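Local coordinates for high affinity transport system protein p37 (Mycoplasma hyorhinis, PDB 3EKI) that binds thiamine diphosphate outside the cell as the lipoprotein component of a high-affinity transport system, at residues 40-45 with 351-356; 153-158 with 214-219; 169-174 with 337-342. All coordinates share one frame; numbering follows the deposited sequence.

Contact 1: 40-45 with 351-356. With CA (calcium ion), chain D.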
loop_
_atom_site.group_PDB
_atom_site.type_symbol
_atom_site.label_atom_id
_atom_site.label_comp_id
_atom_site.label_asym_id
_atom_site.label_seq_id
_atom_site.Cartn_x
_atom_site.Cartn_y
_atom_site.Cartn_z
ATOM N N GLY A 40 -19.020 -14.573 20.086
ATOM C CA GLY A 40 -17.640 -15.010 20.133
ATOM C C GLY A 40 -17.117 -15.020 21.569
ATOM O O GLY A 40 -17.782 -14.446 22.438
ATOM N N GLN A 41 -15.984 -15.662 21.783
ATOM C CA GLN A 41 -15.386 -15.774 23.115
ATOM C C GLN A 41 -14.446 -14.612 23.443
ATOM O O GLN A 41 -13.613 -14.238 22.616
ATOM C CB GLN A 41 -14.618 -17.080 23.268
ATOM C CG GLN A 41 -15.370 -18.260 22.659
ATOM C CD GLN A 41 -14.750 -19.557 23.160
ATOM O OE1 GLN A 41 -14.032 -20.192 22.401
ATOM N NE2 GLN A 41 -15.047 -19.896 24.404
ATOM N N TRP A 42 -14.590 -14.077 24.652
ATOM C CA TRP A 42 -13.619 -13.108 25.161
ATOM C C TRP A 42 -12.272 -13.777 25.275
ATOM O O TRP A 42 -12.105 -14.869 25.820
ATOM C CB TRP A 42 -14.047 -12.558 26.525
ATOM C CG TRP A 42 -13.199 -11.414 26.996
ATOM C CD1 TRP A 42 -12.080 -11.467 27.768
ATOM C CD2 TRP A 42 -13.465 -10.035 26.685
ATOM N NE1 TRP A 42 -11.608 -10.195 27.974
ATOM C CE2 TRP A 42 -12.435 -9.296 27.323
ATOM C CE3 TRP A 42 -14.452 -9.365 25.946
ATOM C CZ2 TRP A 42 -12.395 -7.911 27.219
ATOM C CZ3 TRP A 42 -14.394 -7.984 25.861
ATOM C CH2 TRP A 42 -13.370 -7.251 26.493
ATOM N N ASP A 43 -11.214 -13.153 24.768
ATOM C CA ASP A 43 -9.902 -13.761 24.808
ATOM C C ASP A 43 -8.988 -12.862 25.620
ATOM O O ASP A 43 -8.806 -11.703 25.225
ATOM C CB ASP A 43 -9.383 -13.932 23.378
ATOM C CG ASP A 43 -8.126 -14.747 23.281
ATOM O OD1 ASP A 43 -7.563 -15.109 24.342
ATOM O OD2 ASP A 43 -7.675 -15.050 22.149
ATOM N N LYS A 44 -8.454 -13.341 26.724
ATOM C CA LYS A 44 -7.657 -12.487 27.599
ATOM C C LYS A 44 -6.250 -12.254 27.098
ATOM O O LYS A 44 -5.470 -11.507 27.706
ATOM C CB LYS A 44 -7.611 -13.091 29.017
ATOM C CG LYS A 44 -6.818 -14.395 29.044
ATOM C CD LYS A 44 -6.968 -15.140 30.364
ATOM C CE LYS A 44 -6.092 -16.382 30.383
ATOM N NZ LYS A 44 -6.742 -17.492 31.140
ATOM N N SER A 45 -5.889 -12.843 25.976
ATOM C CA SER A 45 -4.591 -12.677 25.338
ATOM C C SER A 45 -4.837 -12.352 23.863
ATOM O O SER A 45 -5.451 -13.165 23.158
ATOM C CB SER A 45 -3.733 -13.933 25.476
ATOM O OG SER A 45 -2.574 -13.883 24.656
ATOM N N SER A 351 -13.830 -15.882 15.761
ATOM C CA SER A 351 -14.385 -16.108 17.100
ATOM C C SER A 351 -13.922 -15.140 18.165
ATOM O O SER A 351 -14.277 -15.305 19.339
ATOM C CB SER A 351 -14.100 -17.562 17.545
ATOM O OG SER A 351 -14.803 -18.457 16.681
ATOM N N VAL A 352 -13.171 -14.081 17.853
ATOM C CA VAL A 352 -12.912 -13.078 18.879
ATOM C C VAL A 352 -14.201 -12.361 19.219
ATOM O O VAL A 352 -14.955 -11.933 18.331
ATOM C CB VAL A 352 -11.876 -12.026 18.417
ATOM C CG1 VAL A 352 -11.845 -10.887 19.425
ATOM C CG2 VAL A 352 -10.530 -12.673 18.213
ATOM N N ASN A 353 -14.538 -12.217 20.499
ATOM C CA ASN A 353 -15.774 -11.560 20.904
ATOM C C ASN A 353 -15.973 -10.197 20.258
ATOM O O ASN A 353 -15.014 -9.413 20.207
ATOM C CB ASN A 353 -15.756 -11.391 22.422
ATOM C CG ASN A 353 -16.949 -10.647 22.972
ATOM O OD1 ASN A 353 -16.943 -9.429 23.111
ATOM N ND2 ASN A 353 -17.979 -11.429 23.276
ATOM N N GLN A 354 -17.157 -9.920 19.741
ATOM C CA GLN A 354 -17.484 -8.668 19.069
ATOM C C GLN A 354 -17.224 -7.423 19.894
ATOM O O GLN A 354 -16.717 -6.416 19.382
ATOM C CB GLN A 354 -18.966 -8.641 18.646
ATOM C CG GLN A 354 -19.208 -8.144 17.227
ATOM C CD GLN A 354 -20.595 -8.465 16.696
ATOM O OE1 GLN A 354 -21.365 -7.566 16.347
ATOM N NE2 GLN A 354 -20.927 -9.752 16.624
ATOM N N LEU A 355 -17.550 -7.448 21.183
ATOM C CA LEU A 355 -17.296 -6.341 22.087
ATOM C C LEU A 355 -15.790 -6.075 22.159
ATOM O O LEU A 355 -15.388 -4.907 22.132
ATOM C CB LEU A 355 -17.823 -6.629 23.497
ATOM C CG LEU A 355 -19.318 -6.891 23.596
ATOM C CD1 LEU A 355 -19.681 -7.325 25.017
ATOM C CD2 LEU A 355 -20.124 -5.659 23.216
ATOM N N GLU A 356 -15.009 -7.152 22.242
ATOM C CA GLU A 356 -13.545 -7.028 22.261
ATOM C C GLU A 356 -13.020 -6.467 20.942
ATOM O O GLU A 356 -12.130 -5.602 20.953
ATOM C CB GLU A 356 -12.922 -8.381 22.598
ATOM C CG GLU A 356 -11.443 -8.301 22.967
ATOM C CD GLU A 356 -10.872 -9.601 23.485
ATOM O OE1 GLU A 356 -11.580 -10.626 23.348
ATOM O OE2 GLU A 356 -9.736 -9.615 24.011
HETATM CA CA CA D . -5.348 -14.915 21.547
HETATM O O HOH W 1 -5.096 -16.499 23.507
HETATM O O HOH W 2 -2.845 -14.575 22.218
#

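Contact 2: 153-158 with 214-219. With TPP (thiamine diphosphate), chain B.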
loop_
_atom_site.group_PDB
_atom_site.type_symbol
_atom_site.label_atom_id
_atom_site.label_comp_id
_atom_site.label_asym_id
_atom_site.label_seq_id
_atom_site.Cartn_x
_atom_site.Cartn_y
_atom_site.Cartn_z
ATOM N N VAL A 153 0.718 15.534 -1.341
ATOM C CA VAL A 153 0.335 16.863 -1.788
ATOM C C VAL A 153 -0.233 16.864 -3.204
ATOM O O VAL A 153 -1.000 17.780 -3.474
ATOM C CB VAL A 153 1.515 17.830 -1.714
ATOM C CG1 VAL A 153 1.828 18.021 -0.225
ATOM C CG2 VAL A 153 2.712 17.328 -2.466
ATOM N N PHE A 154 0.110 15.870 -4.002
ATOM C CA PHE A 154 -0.351 15.746 -5.392
ATOM C C PHE A 154 -1.562 14.835 -5.571
ATOM O O PHE A 154 -2.027 14.589 -6.702
ATOM C CB PHE A 154 0.840 15.291 -6.240
ATOM C CG PHE A 154 1.550 14.039 -5.758
ATOM C CD1 PHE A 154 2.756 14.111 -5.090
ATOM C CD2 PHE A 154 1.000 12.773 -5.948
ATOM C CE1 PHE A 154 3.428 13.010 -4.587
ATOM C CE2 PHE A 154 1.667 11.661 -5.464
ATOM C CZ PHE A 154 2.865 11.760 -4.806
ATOM N N ASP A 155 -2.175 14.277 -4.526
ATOM C CA ASP A 155 -3.314 13.355 -4.687
ATOM C C ASP A 155 -4.184 13.365 -3.430
ATOM O O ASP A 155 -4.258 12.386 -2.683
ATOM C CB ASP A 155 -2.795 11.957 -4.981
ATOM C CG ASP A 155 -3.804 10.880 -5.288
ATOM O OD1 ASP A 155 -4.973 11.186 -5.618
ATOM O OD2 ASP A 155 -3.418 9.686 -5.217
ATOM N N LYS A 156 -4.881 14.476 -3.200
ATOM C CA LYS A 156 -5.698 14.634 -1.991
ATOM C C LYS A 156 -7.183 14.295 -2.172
ATOM O O LYS A 156 -7.955 14.318 -1.214
ATOM C CB LYS A 156 -5.553 16.055 -1.437
ATOM C CG LYS A 156 -4.115 16.525 -1.301
ATOM C CD LYS A 156 -4.037 17.867 -0.589
ATOM C CE LYS A 156 -2.666 18.500 -0.753
ATOM N NZ LYS A 156 -2.325 19.392 0.391
ATOM N N GLU A 157 -7.571 13.982 -3.403
ATOM C CA GLU A 157 -8.937 13.651 -3.748
ATOM C C GLU A 157 -9.072 12.235 -4.307
ATOM O O GLU A 157 -8.523 11.835 -5.347
ATOM C CB GLU A 157 -9.465 14.662 -4.775
ATOM C CG GLU A 157 -10.287 15.787 -4.194
ATOM C CD GLU A 157 -10.524 16.942 -5.151
ATOM O OE1 GLU A 157 -10.149 16.885 -6.339
ATOM O OE2 GLU A 157 -11.099 17.959 -4.705
ATOM N N LYS A 158 -9.856 11.456 -3.549
ATOM C CA LYS A 158 -9.988 10.063 -3.926
ATOM C C LYS A 158 -10.616 9.845 -5.290
ATOM O O LYS A 158 -10.131 9.041 -6.096
ATOM C CB LYS A 158 -10.859 9.312 -2.900
ATOM C CG LYS A 158 -10.949 7.845 -3.246
ATOM C CD LYS A 158 -11.746 6.987 -2.290
ATOM C CE LYS A 158 -12.077 5.646 -2.914
ATOM N NZ LYS A 158 -12.849 5.747 -4.190
ATOM N N PHE A 214 -7.320 5.809 0.828
ATOM C CA PHE A 214 -7.037 5.120 -0.421
ATOM C C PHE A 214 -5.554 5.211 -0.764
ATOM O O PHE A 214 -4.820 6.030 -0.194
ATOM C CB PHE A 214 -7.861 5.760 -1.537
ATOM C CG PHE A 214 -7.432 7.196 -1.830
ATOM C CD1 PHE A 214 -6.507 7.559 -2.801
ATOM C CD2 PHE A 214 -7.980 8.229 -1.084
ATOM C CE1 PHE A 214 -6.111 8.868 -2.981
ATOM C CE2 PHE A 214 -7.615 9.540 -1.260
ATOM C CZ PHE A 214 -6.690 9.859 -2.216
ATOM N N TYR A 215 -5.112 4.462 -1.761
ATOM C CA TYR A 215 -3.824 4.648 -2.410
ATOM C C TYR A 215 -4.032 4.217 -3.866
ATOM O O TYR A 215 -5.073 3.675 -4.260
ATOM C CB TYR A 215 -2.655 3.927 -1.752
ATOM C CG TYR A 215 -2.625 2.429 -1.963
ATOM C CD1 TYR A 215 -3.698 1.622 -1.587
ATOM C CD2 TYR A 215 -1.534 1.802 -2.533
ATOM C CE1 TYR A 215 -3.678 0.256 -1.770
ATOM C CE2 TYR A 215 -1.495 0.447 -2.739
ATOM C CZ TYR A 215 -2.566 -0.329 -2.355
ATOM O OH TYR A 215 -2.524 -1.680 -2.571
ATOM N N ARG A 216 -3.019 4.481 -4.669
ATOM C CA ARG A 216 -3.013 4.126 -6.079
ATOM C C ARG A 216 -1.700 3.462 -6.474
ATOM O O ARG A 216 -0.700 3.512 -5.754
ATOM C CB ARG A 216 -3.159 5.367 -6.967
ATOM C CG ARG A 216 -4.339 6.258 -6.656
ATOM C CD ARG A 216 -4.272 7.483 -7.577
ATOM N NE ARG A 216 -5.209 8.471 -7.093
ATOM C CZ ARG A 216 -6.475 8.633 -7.425
ATOM N NH1 ARG A 216 -7.036 7.821 -8.321
ATOM N NH2 ARG A 216 -7.151 9.619 -6.843
ATOM N N GLY A 217 -1.659 2.846 -7.650
ATOM C CA GLY A 217 -0.446 2.494 -8.324
ATOM C C GLY A 217 -0.077 3.610 -9.320
ATOM O O GLY A 217 -0.776 4.617 -9.422
ATOM N N MET A 218 1.044 3.365 -9.985
ATOM C CA MET A 218 1.465 4.332 -11.009
ATOM C C MET A 218 2.302 3.617 -12.046
ATOM O O MET A 218 2.883 2.569 -11.783
ATOM C CB MET A 218 2.249 5.471 -10.396
ATOM C CG MET A 218 3.580 5.105 -9.797
ATOM S SD MET A 218 4.429 6.520 -9.083
ATOM C CE MET A 218 4.865 7.435 -10.547
ATOM N N ILE A 219 2.356 4.194 -13.236
ATOM C CA ILE A 219 3.187 3.684 -14.307
ATOM C C ILE A 219 4.296 4.709 -14.601
ATOM O O ILE A 219 3.934 5.843 -14.877
ATOM C CB ILE A 219 2.380 3.414 -15.590
ATOM C CG1 ILE A 219 1.252 2.400 -15.352
ATOM C CG2 ILE A 219 3.276 2.977 -16.737
ATOM C CD1 ILE A 219 0.320 2.125 -16.492
HETATM N "N1'" TPP B . 4.498 4.628 3.752
HETATM C "C2'" TPP B . 5.496 4.140 4.529
HETATM C CM2 TPP B . 6.101 5.048 5.605
HETATM N "N3'" TPP B . 5.938 2.880 4.368
HETATM C "C4'" TPP B . 5.310 2.063 3.482
HETATM N "N4'" TPP B . 5.709 0.791 3.401
HETATM C "C5'" TPP B . 4.317 2.562 2.628
HETATM C "C6'" TPP B . 3.938 3.888 2.799
HETATM C "C7'" TPP B . 3.608 1.755 1.530
HETATM N N3 TPP B . 2.396 1.026 1.946
HETATM C C2 TPP B . 2.185 0.525 3.163
HETATM S S1 TPP B . 0.608 -0.229 3.214
HETATM C C5 TPP B . 0.299 0.145 1.536
HETATM C C4 TPP B . 1.443 0.721 1.016
HETATM C CM4 TPP B . 1.457 1.382 -0.380
HETATM C C6 TPP B . -0.954 -0.293 0.769
HETATM C C7 TPP B . -0.879 -1.784 0.426
HETATM O O7 TPP B . 0.226 -2.003 -0.474
HETATM P PA TPP B . 0.976 -3.391 -0.674
HETATM O O1A TPP B . 2.237 -3.139 -1.413
HETATM O O2A TPP B . 1.147 -4.089 0.646
HETATM O O3A TPP B . -0.000 -4.350 -1.459
HETATM P PB TPP B . -0.152 -4.464 -3.054
HETATM O O1B TPP B . -0.635 -3.163 -3.617
HETATM O O2B TPP B . -1.213 -5.621 -3.239
HETATM O O3B TPP B . 1.210 -4.979 -3.687
#

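Contact 3: 169-174 with 337-342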
loop_
_atom_site.group_PDB
_atom_site.type_symbol
_atom_site.label_atom_id
_atom_site.label_comp_id
_atom_site.label_asym_id
_atom_site.label_seq_id
_atom_site.Cartn_x
_atom_site.Cartn_y
_atom_site.Cartn_z
ATOM N N ASP A 169 -6.843 13.982 -18.692
ATOM C CA ASP A 169 -7.268 12.858 -17.851
ATOM C C ASP A 169 -6.842 13.151 -16.414
ATOM O O ASP A 169 -5.689 13.532 -16.230
ATOM C CB ASP A 169 -6.654 11.584 -18.423
ATOM C CG ASP A 169 -7.131 10.321 -17.729
ATOM O OD1 ASP A 169 -6.810 10.218 -16.524
ATOM O OD2 ASP A 169 -7.786 9.469 -18.362
ATOM N N PRO A 170 -7.716 12.971 -15.432
ATOM C CA PRO A 170 -7.343 13.273 -14.050
ATOM C C PRO A 170 -6.139 12.465 -13.565
ATOM O O PRO A 170 -5.361 12.973 -12.762
ATOM C CB PRO A 170 -8.579 12.878 -13.239
ATOM C CG PRO A 170 -9.445 12.094 -14.143
ATOM C CD PRO A 170 -9.096 12.462 -15.554
ATOM N N LEU A 171 -5.976 11.250 -14.043
ATOM C CA LEU A 171 -4.857 10.405 -13.607
ATOM C C LEU A 171 -3.546 10.869 -14.240
ATOM O O LEU A 171 -2.447 10.704 -13.702
ATOM C CB LEU A 171 -5.149 8.938 -13.933
ATOM C CG LEU A 171 -6.444 8.365 -13.338
ATOM C CD1 LEU A 171 -6.471 6.859 -13.551
ATOM C CD2 LEU A 171 -6.580 8.753 -11.873
ATOM N N VAL A 172 -3.659 11.450 -15.432
ATOM C CA VAL A 172 -2.505 12.017 -16.108
ATOM C C VAL A 172 -2.114 13.320 -15.442
ATOM O O VAL A 172 -0.912 13.607 -15.293
ATOM C CB VAL A 172 -2.763 12.217 -17.615
ATOM C CG1 VAL A 172 -1.591 12.943 -18.255
ATOM C CG2 VAL A 172 -2.980 10.857 -18.262
ATOM N N LYS A 173 -3.087 14.098 -15.012
ATOM C CA LYS A 173 -2.808 15.341 -14.288
ATOM C C LYS A 173 -2.060 15.047 -12.991
ATOM O O LYS A 173 -1.112 15.758 -12.621
ATOM C CB LYS A 173 -4.116 16.089 -14.037
ATOM C CG LYS A 173 -4.753 16.593 -15.337
ATOM C CD LYS A 173 -5.953 17.463 -14.990
ATOM C CE LYS A 173 -7.247 16.852 -15.495
ATOM N NZ LYS A 173 -8.420 17.282 -14.682
ATOM N N ILE A 174 -2.447 14.002 -12.267
ATOM C CA ILE A 174 -1.655 13.681 -11.058
ATOM C C ILE A 174 -0.227 13.304 -11.393
ATOM O O ILE A 174 0.755 13.663 -10.743
ATOM C CB ILE A 174 -2.343 12.553 -10.254
ATOM C CG1 ILE A 174 -3.690 12.977 -9.660
ATOM C CG2 ILE A 174 -1.402 12.061 -9.176
ATOM C CD1 ILE A 174 -4.628 11.852 -9.275
ATOM N N VAL A 337 -1.193 7.652 -13.180
ATOM C CA VAL A 337 -1.453 6.846 -11.972
ATOM C C VAL A 337 -2.659 5.951 -12.222
ATOM O O VAL A 337 -3.233 5.923 -13.322
ATOM C CB VAL A 337 -1.642 7.688 -10.712
ATOM C CG1 VAL A 337 -0.346 8.494 -10.509
ATOM C CG2 VAL A 337 -2.852 8.585 -10.736
ATOM N N THR A 338 -3.087 5.193 -11.222
ATOM C CA THR A 338 -4.222 4.300 -11.406
ATOM C C THR A 338 -5.450 4.799 -10.652
ATOM O O THR A 338 -5.440 5.839 -10.015
ATOM C CB THR A 338 -3.918 2.872 -10.929
ATOM O OG1 THR A 338 -3.875 2.843 -9.476
ATOM C CG2 THR A 338 -2.572 2.358 -11.418
ATOM N N ASN A 339 -6.529 4.020 -10.732
ATOM C CA ASN A 339 -7.731 4.205 -9.945
ATOM C C ASN A 339 -7.385 3.849 -8.492
ATOM O O ASN A 339 -6.408 3.150 -8.259
ATOM C CB ASN A 339 -8.872 3.351 -10.468
ATOM C CG ASN A 339 -9.316 3.671 -11.880
ATOM O OD1 ASN A 339 -9.229 4.811 -12.314
ATOM N ND2 ASN A 339 -9.794 2.644 -12.574
ATOM N N PRO A 340 -8.163 4.400 -7.570
ATOM C CA PRO A 340 -7.846 4.227 -6.145
ATOM C C PRO A 340 -8.534 3.059 -5.455
ATOM O O PRO A 340 -9.677 2.736 -5.783
ATOM C CB PRO A 340 -8.413 5.535 -5.613
ATOM C CG PRO A 340 -9.655 5.749 -6.416
ATOM C CD PRO A 340 -9.333 5.237 -7.801
ATOM N N ILE A 341 -7.805 2.470 -4.491
ATOM C CA ILE A 341 -8.426 1.406 -3.669
ATOM C C ILE A 341 -8.122 1.661 -2.206
ATOM O O ILE A 341 -7.257 2.477 -1.881
ATOM C CB ILE A 341 -7.934 0.012 -4.076
ATOM C CG1 ILE A 341 -6.447 -0.231 -3.863
ATOM C CG2 ILE A 341 -8.346 -0.263 -5.523
ATOM C CD1 ILE A 341 -5.991 -1.660 -4.092
ATOM N N PRO A 342 -8.816 1.038 -1.260
ATOM C CA PRO A 342 -8.586 1.400 0.145
ATOM C C PRO A 342 -7.215 1.024 0.687
ATOM O O PRO A 342 -6.595 0.091 0.214
ATOM C CB PRO A 342 -9.645 0.560 0.879
ATOM C CG PRO A 342 -10.708 0.352 -0.172
ATOM C CD PRO A 342 -9.888 0.041 -1.425
#

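Contact 1: 40-45 with 351-356
Glu356, in the first turn of helix 354-369, meets the 40-45 loop with its carboxylate and its CB. Glu356 OE1 accepts from Asp43 N (2.9 Å, 173°) through its syn lone pair, while OE2 lies 2.6 Å from Asp43 O. The motif is an N-capped helix start laid against the loop at the start of the modelled chain, which leads into strand 45-51 and a calcium site. The carboxylate stacks on the Trp42 ring, their planes 11° apart, and Glu356 CB sits over the six-membered ring (CH-pi). The indole NE1 donates to Asp94 O, and Phe93 stacks on the ring. Asn353, the N-cap, works in two directions: OD1 accepts from Glu356 N (3.1 Å) on an in-plane lone pair, and ND2 donates to Gly40 O (3.1 Å), which it meets from above the carbonyl plane. A single backbone bridge pairs Gln41 with Val352, Asn353 N donating to Gln41 O (3.1 Å). Further out, Asp43, with CG anti to its own N (chi1 -171°), turns its carboxylate to the calcium ion, which Pro118 and Asp121 also bind, and Arg349 donates to OD2. An Asx turn brings in Ser45, whose O binds the calcium ion at 2.4 Å.

Contact 2: 153-158 with 214-219
Asp155 OD1 takes two N-H groups from Arg216: NH2 at 2.9 Å through the syn lone pair, and NE in a weak bond. Asp155 OD2 accepts from Arg216 NE at 2.9 Å, 26° out of the carboxylate plane, so the salt bridge is a side-on grip using NE and NH2, with the two flat groups turned 37° against each other. Arg216 NH2 also reaches Lys158 O in a weak bond of 3.1 Å, and NH1 is held by the carbonyls of Lys160 and Thr338. Glu309 OE1 lies close to Asp155 OD2, a like-charge pair that the nearby guanidinium would be expected to offset. Residues 214-219 run into the start of strand 217-223, in the clan of periplasmic-binding-protein folds, and their side chains alternate: Phe214 and Arg216 face the 153-158 loop, whereas Tyr215 faces the ligand. Lys158 CA lies over the Phe214 ring, 3.8 Å from its centroid, with CB and CG continuing over CD2. Asp155 O meets the ring edge at Phe214 CZ (3.5 Å). Tyr215 CG lies between its backbone N and carbonyl carbon (chi1 74°), which lays the ring against thiamine diphosphate, C6 over the face, and Tyr215 OH donates to its O1B at 2.6 Å.

Contact 3: 169-174 with 337-342
Helix 170-184 begins beside the end of strand 331-337, and the two backbones come closest at Leu171 and Val337, whose CA atoms are 5.2 Å apart. One backbone bond joins them: Val337 N donates to Leu171 O, weak at 3.3 Å though nearly straight at 167°. Beyond Val337 the chain continues in extended form toward Pro342 and leaves the helix behind. The helix start is capped by Asp169, whose OD1 accepts from Leu171 N (2.8 Å).

Among the side chains, Leu171 reaches three residues: Val337, Thr338 and Asn339. Its CB and CD1 lie against Val337 O, CD1 at 3.4 Å, and this buried carbonyl oxygen has no polar partner in the model. The other methyl, CD2, packs on Val337 CG2 (3.9 Å) and on Thr338 O. Asn339 crosses Leu171 at about a right angle and brings OD1 to CD1 (3.7 Å), while its amide is held by Tyr162 N and Ala401 O. One turn along the helix, Ile174 sets CG2 against both methyls of Val337, 4.0 Å from CG1. With Val337 CG1 anti to its carbonyl carbon (chi1 -60°), CG2 lies between Leu171 and Ile174, while CG1 meets Ile174 CG2.

Leu171 also touches Ile336 in the strand and Ile265 of helix 256-269. Ile341 and Pro342 pack separately on helix 390-402, and the start of helix 170-184 lies against the end of strand 331-337, the outermost strand of the mixed sheet on that side.

Contacts 2 and 3 adjoin, with centres about 6 Å apart, while contact 1 lies on the opposite side of the chain's centre, its centre about 36 and 40 Å from theirs. Along the chain both are nested inside the loop closed by contact 1, and their own segments alternate in the order 153-158, 169-174, 214-219, 337-342. They share the mixed sheet, where strand 217-223 runs antiparallel beside strand 331-337. Gly217 N and Thr338 OG1 (2.9 Å), and Tyr215 N and Ile341 O (2.9 Å), probably bond, linking the Tyr215 segment of the thiamine diphosphate pocket to residues 337-342. Contact 1 instead ties the calcium-bound start of the modelled chain to helix 354-369.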